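Local coordinates for beta-Ala-His dipeptidase (Homo sapiens, PDB 3DLJ), which hydrolyses Xaa-His dipeptides, most actively carnosine and anserine, as a secreted homodimeric metallopeptidase of the M20 family with two zinc ions in each subunit, at residues L448-D453 with R464-E469; F17-I20 with E26-Q29; I412-G417 with F474-L479. All blocks are in the same frame, centred on the assembly; numbering follows the deposited sequence.

Contact 1 of 3, residues L448-D453 with R464-E469; sequences LGAVDD and RWNYIE
Leu448 O lies in the amide plane of Asn466, only 3° out of it, beside ND2. At the opposite end of the carboxamide, Asn466 OD1 sits at the edge and in the plane of the neighbouring Trp465 indole; Glu469 CG lies over one face of that indole, toward the rim, 3.5 Å above the ring plane. The Asn466 amide ties the start of helix 464-482 to the loop that follows strand 444-445, in the zinc-binding alpha/beta domain of the M20 peptidase fold.

The bond from Asn466 ND2 to Leu448 O is 2.8 Å long and close to straight, with an N-H...O angle of 166°. Seen from the acceptor it is less regular, since ND2 is tilted 23° from the carbonyl plane. Asn466 has its CG beside the backbone N and anti to the carbonyl carbon, a turn that swings the amide toward Leu448 O. The helix backbone itself sets the approach of Asn466 CB, 3.3 Å from Leu448 O. A weak bond from Asn463 ND2 also engages Asn466 OD1, so both ends of this buried amide have partners, which would tend to restrain its rotation.

Leu448 CD1 passes the backbone oxygen Asn466 O at 4.1 Å, while the leucine side chain also touches Ala150 of helix 141-160. Beyond Gly449 the loop folds into a type I beta turn from Ala450 to Asp453, closed by Asp453 N to Ala450 O at 3.1 Å. The Asp453 carboxylate also accepts a bond from Thr142, and across the ends of the turn its OD2 accepts a weak, bent bond from Ala450 N at 3.0 Å.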
loop_
_atom_site.group_PDB
_atom_site.type_symbol
_atom_site.label_atom_id
_atom_site.label_comp_id
_atom_site.label_asym_id
_atom_site.label_seq_id
_atom_site.Cartn_x
_atom_site.Cartn_y
_atom_site.Cartn_z
ATOM N N LEU A 448 1.454 -9.220 6.636
ATOM C CA LEU A 448 2.459 -9.515 7.674
ATOM C C LEU A 448 2.585 -8.386 8.695
ATOM O O LEU A 448 3.061 -8.602 9.820
ATOM C CB LEU A 448 3.849 -9.819 7.080
ATOM C CG LEU A 448 4.149 -11.125 6.337
ATOM C CD1 LEU A 448 5.650 -11.447 6.405
ATOM C CD2 LEU A 448 3.349 -12.239 6.907
ATOM N N GLY A 449 2.140 -7.194 8.313
ATOM C CA GLY A 449 2.268 -6.029 9.169
ATOM C C GLY A 449 1.300 -5.938 10.330
ATOM O O GLY A 449 0.188 -6.455 10.270
ATOM N N ALA A 450 1.732 -5.288 11.409
ATOM C CA ALA A 450 0.817 -4.965 12.496
ATOM C C ALA A 450 0.104 -3.669 12.178
ATOM O O ALA A 450 0.585 -2.851 11.391
ATOM C CB ALA A 450 1.529 -4.878 13.858
ATOM N N VAL A 451 -1.032 -3.487 12.833
ATOM C CA VAL A 451 -1.920 -2.332 12.658
ATOM C C VAL A 451 -1.184 -1.014 12.872
ATOM O O VAL A 451 -1.503 -0.001 12.236
ATOM C CB VAL A 451 -3.159 -2.479 13.631
ATOM C CG1 VAL A 451 -2.752 -2.331 15.106
ATOM C CG2 VAL A 451 -4.283 -1.524 13.254
ATOM N N ASP A 452 -0.167 -1.033 13.742
ATOM C CA ASP A 452 0.552 0.186 14.094
ATOM C C ASP A 452 1.943 0.354 13.437
ATOM O O ASP A 452 2.795 1.098 13.929
ATOM C CB ASP A 452 0.638 0.310 15.609
ATOM C CG ASP A 452 1.502 -0.786 16.254
ATOM O OD1 ASP A 452 1.800 -1.809 15.610
ATOM O OD2 ASP A 452 1.886 -0.604 17.424
ATOM N N ASP A 453 2.149 -0.315 12.306
ATOM C CA ASP A 453 3.447 -0.305 11.616
ATOM C C ASP A 453 3.818 1.050 11.048
ATOM O O ASP A 453 4.988 1.332 10.885
ATOM C CB ASP A 453 3.498 -1.381 10.533
ATOM C CG ASP A 453 3.859 -2.779 11.087
ATOM O OD1 ASP A 453 4.003 -2.956 12.299
ATOM O OD2 ASP A 453 4.006 -3.728 10.305
ATOM N N ARG A 464 9.831 -7.559 14.790
ATOM C CA ARG A 464 10.665 -8.754 14.570
ATOM C C ARG A 464 9.810 -10.032 14.558
ATOM O O ARG A 464 10.012 -10.918 13.723
ATOM C CB ARG A 464 11.770 -8.867 15.634
ATOM C CG ARG A 464 12.596 -10.140 15.512
ATOM C CD ARG A 464 13.516 -10.393 16.715
ATOM N NE ARG A 464 14.761 -9.645 16.595
ATOM C CZ ARG A 464 15.890 -10.103 16.058
ATOM N NH1 ARG A 464 16.943 -9.309 16.015
ATOM N NH2 ARG A 464 15.976 -11.336 15.564
ATOM N N TRP A 465 8.845 -10.112 15.473
ATOM C CA TRP A 465 7.986 -11.285 15.572
ATOM C C TRP A 465 7.172 -11.504 14.300
ATOM O O TRP A 465 7.093 -12.637 13.800
ATOM C CB TRP A 465 7.079 -11.153 16.778
ATOM C CG TRP A 465 6.220 -12.336 17.079
ATOM C CD1 TRP A 465 6.578 -13.474 17.773
ATOM C CD2 TRP A 465 4.827 -12.479 16.767
ATOM N NE1 TRP A 465 5.494 -14.318 17.880
ATOM C CE2 TRP A 465 4.410 -13.734 17.274
ATOM C CE3 TRP A 465 3.897 -11.676 16.084
ATOM C CZ2 TRP A 465 3.095 -14.207 17.126
ATOM C CZ3 TRP A 465 2.585 -12.145 15.942
ATOM C CH2 TRP A 465 2.197 -13.396 16.468
ATOM N N ASN A 466 6.591 -10.425 13.771
ATOM C CA ASN A 466 5.855 -10.470 12.504
ATOM C C ASN A 466 6.713 -10.864 11.313
ATOM O O ASN A 466 6.269 -11.629 10.453
ATOM C CB ASN A 466 5.215 -9.133 12.212
ATOM C CG ASN A 466 4.095 -8.816 13.152
ATOM O OD1 ASN A 466 4.275 -8.779 14.362
ATOM N ND2 ASN A 466 2.925 -8.546 12.595
ATOM N N TYR A 467 7.931 -10.333 11.268
ATOM C CA TYR A 467 8.878 -10.607 10.196
ATOM C C TYR A 467 9.371 -12.061 10.207
ATOM O O TYR A 467 9.463 -12.693 9.165
ATOM C CB TYR A 467 10.056 -9.629 10.321
ATOM C CG TYR A 467 11.198 -9.797 9.343
ATOM C CD1 TYR A 467 10.980 -9.747 7.952
ATOM C CD2 TYR A 467 12.513 -9.950 9.803
ATOM C CE1 TYR A 467 12.038 -9.871 7.042
ATOM C CE2 TYR A 467 13.573 -10.061 8.910
ATOM C CZ TYR A 467 13.330 -10.017 7.514
ATOM O OH TYR A 467 14.388 -10.142 6.600
ATOM N N ILE A 468 9.676 -12.573 11.396
ATOM C CA ILE A 468 10.198 -13.927 11.580
ATOM C C ILE A 468 9.117 -14.997 11.554
ATOM O O ILE A 468 9.250 -15.993 10.840
ATOM C CB ILE A 468 11.048 -14.022 12.862
ATOM C CG1 ILE A 468 12.255 -13.076 12.755
ATOM C CG2 ILE A 468 11.515 -15.463 13.108
ATOM C CD1 ILE A 468 13.158 -13.310 11.524
ATOM N N GLU A 469 8.040 -14.789 12.313
ATOM C CA GLU A 469 6.887 -15.683 12.278
ATOM C C GLU A 469 6.199 -15.688 10.922
ATOM O O GLU A 469 5.628 -16.710 10.525
ATOM C CB GLU A 469 5.892 -15.332 13.385
ATOM C CG GLU A 469 6.436 -15.609 14.811
ATOM C CD GLU A 469 6.897 -17.073 15.043
ATOM O OE1 GLU A 469 8.075 -17.309 15.415
ATOM O OE2 GLU A 469 6.090 -17.995 14.859
#

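Contact 2 of 3, residues F17-I20 with E26-Q29; sequences FQYI and EFVQ
Phe27 pushes its ring toward Ile20 and the edge of the Tyr19 ring, joining helix 13-22 to helix 24-35, two consecutive helices at the N-terminal end of the chain separated by one residue, His23. The backbones stay well apart, the nearest CA atoms, those of Ile20 and Phe27, being 8.3 Å from each other, so the aromatic side chain spans most of the gap.

The tight part is at Ile20. Phe27 CE2 comes within 3.8 Å of Ile20 CA and 3.9 Å of Ile20 CG2. The isoleucine has CG1 beside its backbone N (chi1 -66°) and CG2 anti to that N, and both branches are thereby presented to one ring atom: Ile20 CG1 is 4.0 Å from Phe27 CE2, at the edge of the ring and in its plane. The two side chains cross at about a right angle. Ile20 and Phe27 are both buried, with Thr471 and Lys472 of helix 464-482 touching the former and Asn153 and Ser156 of helix 141-160 the latter.

Tyr19 makes the looser side. Its CG lies anti to the backbone N (chi1 -174°), and the ring swings back so that CE2 approaches Phe27 CZ at 4.0 Å, the phenylalanine atom lying at the tyrosine edge. Partly exposed, the Tyr19 ring also stacks on His23. Gln18, Glu26 and Gln29 are exposed.

No hydrogen bond or ion pair crosses between the two segments. The 134 Å² buried here is gained through carbon contacts, so the pairing rests on hydrophobic burial and shape rather than on directional bonds.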
loop_
_atom_site.group_PDB
_atom_site.type_symbol
_atom_site.label_atom_id
_atom_site.label_comp_id
_atom_site.label_asym_id
_atom_site.label_seq_id
_atom_site.Cartn_x
_atom_site.Cartn_y
_atom_site.Cartn_z
ATOM N N PHE A 17 11.315 -24.524 10.161
ATOM C CA PHE A 17 11.007 -23.610 11.276
ATOM C C PHE A 17 12.210 -23.426 12.197
ATOM O O PHE A 17 12.496 -22.301 12.616
ATOM C CB PHE A 17 9.811 -24.123 12.096
ATOM C CG PHE A 17 8.452 -23.855 11.469
ATOM C CD1 PHE A 17 8.312 -23.593 10.104
ATOM C CD2 PHE A 17 7.301 -23.886 12.256
ATOM C CE1 PHE A 17 7.063 -23.368 9.538
ATOM C CE2 PHE A 17 6.042 -23.648 11.696
ATOM C CZ PHE A 17 5.926 -23.400 10.335
ATOM N N GLN A 18 12.890 -24.530 12.519
ATOM C CA GLN A 18 14.130 -24.500 13.293
ATOM C C GLN A 18 15.151 -23.591 12.613
ATOM O O GLN A 18 15.754 -22.763 13.273
ATOM C CB GLN A 18 14.754 -25.902 13.457
ATOM C CG GLN A 18 13.945 -26.939 14.215
ATOM C CD GLN A 18 14.544 -28.382 14.107
ATOM O OE1 GLN A 18 15.766 -28.572 13.882
ATOM N NE2 GLN A 18 13.687 -29.382 14.280
ATOM N N TYR A 19 15.354 -23.779 11.305
ATOM C CA TYR A 19 16.276 -22.958 10.484
ATOM C C TYR A 19 15.960 -21.463 10.613
ATOM O O TYR A 19 16.833 -20.651 10.916
ATOM C CB TYR A 19 16.255 -23.409 9.001
ATOM C CG TYR A 19 17.265 -22.716 8.104
ATOM C CD1 TYR A 19 18.494 -23.313 7.783
ATOM C CD2 TYR A 19 16.995 -21.451 7.586
ATOM C CE1 TYR A 19 19.430 -22.653 6.946
ATOM C CE2 TYR A 19 17.897 -20.795 6.782
ATOM C CZ TYR A 19 19.112 -21.387 6.462
ATOM O OH TYR A 19 19.966 -20.659 5.650
ATOM N N ILE A 20 14.702 -21.113 10.392
ATOM C CA ILE A 20 14.233 -19.727 10.502
ATOM C C ILE A 20 14.547 -19.118 11.893
ATOM O O ILE A 20 15.062 -18.010 11.960
ATOM C CB ILE A 20 12.726 -19.589 10.084
ATOM C CG1 ILE A 20 12.548 -19.894 8.587
ATOM C CG2 ILE A 20 12.211 -18.194 10.379
ATOM C CD1 ILE A 20 11.096 -20.362 8.136
ATOM N N GLU A 26 20.445 -13.042 11.107
ATOM C CA GLU A 26 20.863 -12.914 9.711
ATOM C C GLU A 26 19.726 -12.401 8.819
ATOM O O GLU A 26 19.977 -11.634 7.904
ATOM C CB GLU A 26 21.367 -14.240 9.156
ATOM C CG GLU A 26 22.828 -14.563 9.464
ATOM C CD GLU A 26 23.174 -16.034 9.133
ATOM O OE1 GLU A 26 22.564 -16.589 8.175
ATOM O OE2 GLU A 26 24.039 -16.633 9.833
ATOM N N PHE A 27 18.488 -12.829 9.086
ATOM C CA PHE A 27 17.360 -12.396 8.278
ATOM C C PHE A 27 17.141 -10.889 8.536
ATOM O O PHE A 27 16.823 -10.167 7.634
ATOM C CB PHE A 27 16.080 -13.198 8.594
ATOM C CG PHE A 27 16.072 -14.659 8.093
ATOM C CD1 PHE A 27 17.004 -15.130 7.174
ATOM C CD2 PHE A 27 15.073 -15.540 8.533
ATOM C CE1 PHE A 27 16.962 -16.435 6.705
ATOM C CE2 PHE A 27 15.015 -16.841 8.079
ATOM C CZ PHE A 27 15.962 -17.309 7.165
ATOM N N VAL A 28 17.310 -10.461 9.790
ATOM C CA VAL A 28 17.150 -9.082 10.254
ATOM C C VAL A 28 18.293 -8.184 9.782
ATOM O O VAL A 28 18.091 -6.993 9.565
ATOM C CB VAL A 28 17.066 -9.015 11.824
ATOM C CG1 VAL A 28 17.252 -7.575 12.341
ATOM C CG2 VAL A 28 15.753 -9.591 12.327
ATOM N N GLN A 29 19.488 -8.750 9.615
ATOM C CA GLN A 29 20.602 -7.991 9.079
ATOM C C GLN A 29 20.443 -7.795 7.574
ATOM O O GLN A 29 20.791 -6.741 7.064
ATOM C CB GLN A 29 21.953 -8.663 9.415
ATOM C CG GLN A 29 23.141 -8.080 8.682
ATOM C CD GLN A 29 23.508 -6.671 9.150
ATOM O OE1 GLN A 29 23.303 -6.305 10.310
ATOM N NE2 GLN A 29 24.060 -5.881 8.240
#

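Contact 3 of 3, residues I412-G417 with F474-L479; sequences IRTVFG and FAAFFL
The last turn of helix 403-416 and the C-terminal half of helix 464-482 come closest at Thr414 and Ala476, whose CA atoms are 7.3 Å apart. So near an approach of two helical backbones is consistent with the small side chain of Ala476 at that point. Helix 403-416 ends directly afterwards: Phe416 N still bonds to Ile412 O, and Gly417 leaves helical geometry with a positive phi of 71°, though its N makes a weak bond to Arg413 O.

Across the gap, Ala476 CB faces two methyl groups. Val415 CG2 is the nearer, at 4.1 Å, and Thr414 CG2 approaches from the neighbouring position at 4.5 Å. The valine is turned so that CG1 lies anti to the backbone N (chi1 174°), which leaves CG2 beside that N and directed at the alanine. Val415 CG1 lies over one face of the Phe416 ring, toward the rim and 3.9 Å above its plane, and also meets Glu469 of helix 464-482. The threonine hydroxyl takes no part across the contact; Thr414 OG1 makes a weak bond to Arg410 O instead. Only 83 Å² is buried between the segments, and every contact is apolar.

Further apolar packing joins the same pair of helices: Phe477 lies against Ala407, Ala408 and Ala411, while Ile412 touches Leu473. Helix 464-482 also packs on helix 141-160, where Phe474 and Phe478 both meet Trp151 edge-to-face and Ala475 touches Phe158, so that it lies between helix 403-416 and helix 141-160 and contacts both.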
loop_
_atom_site.group_PDB
_atom_site.type_symbol
_atom_site.label_atom_id
_atom_site.label_comp_id
_atom_site.label_asym_id
_atom_site.label_seq_id
_atom_site.Cartn_x
_atom_site.Cartn_y
_atom_site.Cartn_z
ATOM N N ILE A 412 -1.938 -20.152 8.403
ATOM C CA ILE A 412 -2.041 -19.258 9.566
ATOM C C ILE A 412 -2.316 -20.025 10.833
ATOM O O ILE A 412 -1.649 -19.795 11.841
ATOM C CB ILE A 412 -3.075 -18.098 9.366
ATOM C CG1 ILE A 412 -2.521 -17.062 8.383
ATOM C CG2 ILE A 412 -3.432 -17.414 10.713
ATOM C CD1 ILE A 412 -3.388 -15.838 8.224
ATOM N N ARG A 413 -3.269 -20.960 10.767
ATOM C CA ARG A 413 -3.591 -21.813 11.899
ATOM C C ARG A 413 -2.357 -22.565 12.391
ATOM O O ARG A 413 -2.088 -22.585 13.600
ATOM C CB ARG A 413 -4.754 -22.766 11.579
ATOM N N THR A 414 -1.588 -23.132 11.458
ATOM C CA THR A 414 -0.354 -23.872 11.797
ATOM C C THR A 414 0.666 -23.029 12.570
ATOM O O THR A 414 1.206 -23.489 13.587
ATOM C CB THR A 414 0.330 -24.486 10.537
ATOM O OG1 THR A 414 -0.478 -25.538 10.015
ATOM C CG2 THR A 414 1.704 -25.059 10.866
ATOM N N VAL A 415 0.932 -21.811 12.087
ATOM C CA VAL A 415 2.019 -20.975 12.640
ATOM C C VAL A 415 1.614 -20.206 13.905
ATOM O O VAL A 415 2.393 -20.090 14.851
ATOM C CB VAL A 415 2.631 -20.030 11.567
ATOM C CG1 VAL A 415 3.652 -19.077 12.175
ATOM C CG2 VAL A 415 3.280 -20.858 10.455
ATOM N N PHE A 416 0.386 -19.704 13.921
ATOM C CA PHE A 416 -0.052 -18.835 15.004
ATOM C C PHE A 416 -0.983 -19.542 15.971
ATOM O O PHE A 416 -1.295 -19.012 17.038
ATOM C CB PHE A 416 -0.635 -17.519 14.451
ATOM C CG PHE A 416 0.393 -16.666 13.718
ATOM C CD1 PHE A 416 0.480 -16.689 12.328
ATOM C CD2 PHE A 416 1.292 -15.868 14.423
ATOM C CE1 PHE A 416 1.437 -15.918 11.656
ATOM C CE2 PHE A 416 2.255 -15.072 13.747
ATOM C CZ PHE A 416 2.323 -15.106 12.375
ATOM N N GLY A 417 -1.399 -20.754 15.601
ATOM C CA GLY A 417 -2.234 -21.573 16.455
ATOM C C GLY A 417 -3.643 -21.046 16.587
ATOM O O GLY A 417 -4.370 -21.432 17.502
ATOM N N PHE A 474 4.843 -18.174 5.453
ATOM C CA PHE A 474 5.095 -18.418 4.052
ATOM C C PHE A 474 5.592 -19.854 3.789
ATOM O O PHE A 474 5.186 -20.497 2.808
ATOM C CB PHE A 474 6.056 -17.347 3.477
ATOM C CG PHE A 474 5.441 -15.972 3.319
ATOM C CD1 PHE A 474 4.072 -15.810 3.059
ATOM C CD2 PHE A 474 6.247 -14.823 3.382
ATOM C CE1 PHE A 474 3.506 -14.520 2.887
ATOM C CE2 PHE A 474 5.696 -13.505 3.206
ATOM C CZ PHE A 474 4.332 -13.365 2.955
ATOM N N ALA A 475 6.487 -20.347 4.642
ATOM C CA ALA A 475 6.954 -21.759 4.561
ATOM C C ALA A 475 5.790 -22.791 4.617
ATOM O O ALA A 475 5.662 -23.663 3.735
ATOM C CB ALA A 475 7.985 -22.035 5.655
ATOM N N ALA A 476 4.932 -22.671 5.629
ATOM C CA ALA A 476 3.738 -23.515 5.745
ATOM C C ALA A 476 2.824 -23.425 4.498
ATOM O O ALA A 476 2.241 -24.435 4.055
ATOM C CB ALA A 476 2.954 -23.150 7.014
ATOM N N PHE A 477 2.722 -22.212 3.950
ATOM C CA PHE A 477 1.838 -21.888 2.845
ATOM C C PHE A 477 2.267 -22.586 1.556
ATOM O O PHE A 477 1.415 -23.117 0.827
ATOM C CB PHE A 477 1.769 -20.361 2.682
ATOM C CG PHE A 477 0.891 -19.896 1.558
ATOM C CD1 PHE A 477 -0.501 -20.018 1.632
ATOM C CD2 PHE A 477 1.447 -19.310 0.427
ATOM C CE1 PHE A 477 -1.321 -19.556 0.598
ATOM C CE2 PHE A 477 0.629 -18.860 -0.614
ATOM C CZ PHE A 477 -0.760 -18.985 -0.524
ATOM N N PHE A 478 3.578 -22.601 1.285
ATOM C CA PHE A 478 4.123 -23.360 0.145
ATOM C C PHE A 478 3.537 -24.768 0.136
ATOM O O PHE A 478 3.103 -25.273 -0.910
ATOM C CB PHE A 478 5.656 -23.475 0.185
ATOM C CG PHE A 478 6.384 -22.161 0.118
ATOM C CD1 PHE A 478 7.711 -22.078 0.545
ATOM C CD2 PHE A 478 5.759 -21.014 -0.335
ATOM C CE1 PHE A 478 8.404 -20.881 0.507
ATOM C CE2 PHE A 478 6.449 -19.806 -0.370
ATOM C CZ PHE A 478 7.775 -19.742 0.051
ATOM N N LEU A 479 3.541 -25.378 1.320
ATOM C CA LEU A 479 3.117 -26.747 1.514
ATOM C C LEU A 479 1.603 -26.887 1.300
ATOM O O LEU A 479 1.147 -27.849 0.685
ATOM C CB LEU A 479 3.562 -27.240 2.896
ATOM C CG LEU A 479 3.474 -28.735 3.216
ATOM C CD1 LEU A 479 4.397 -29.574 2.328
ATOM C CD2 LEU A 479 3.805 -28.978 4.698
#

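Helix 464-482 carries one segment each of contacts 1 and 3 and packs against contact 2; the three centres lie 15 to 16 Å apart. Contact 1 is nested within the loop closed by contact 3, and Leu448 CD1 of the one packs 3.8 Å from Phe474 CE2 of the other. Contact 2 docks on the same helix: Tyr467 OH probably hydrogen-bonds to Phe27 O at 2.6 Å, and Phe17 CZ reaches Val415 CG2 of contact 3 at 3.7 Å. Contact 1 is the one near the metals, Gly449 being about 8 Å from the side chain of zinc ligand Asp206 and about 11 Å from a zinc ion, whereas contacts 2 and 3 lie away from the active site.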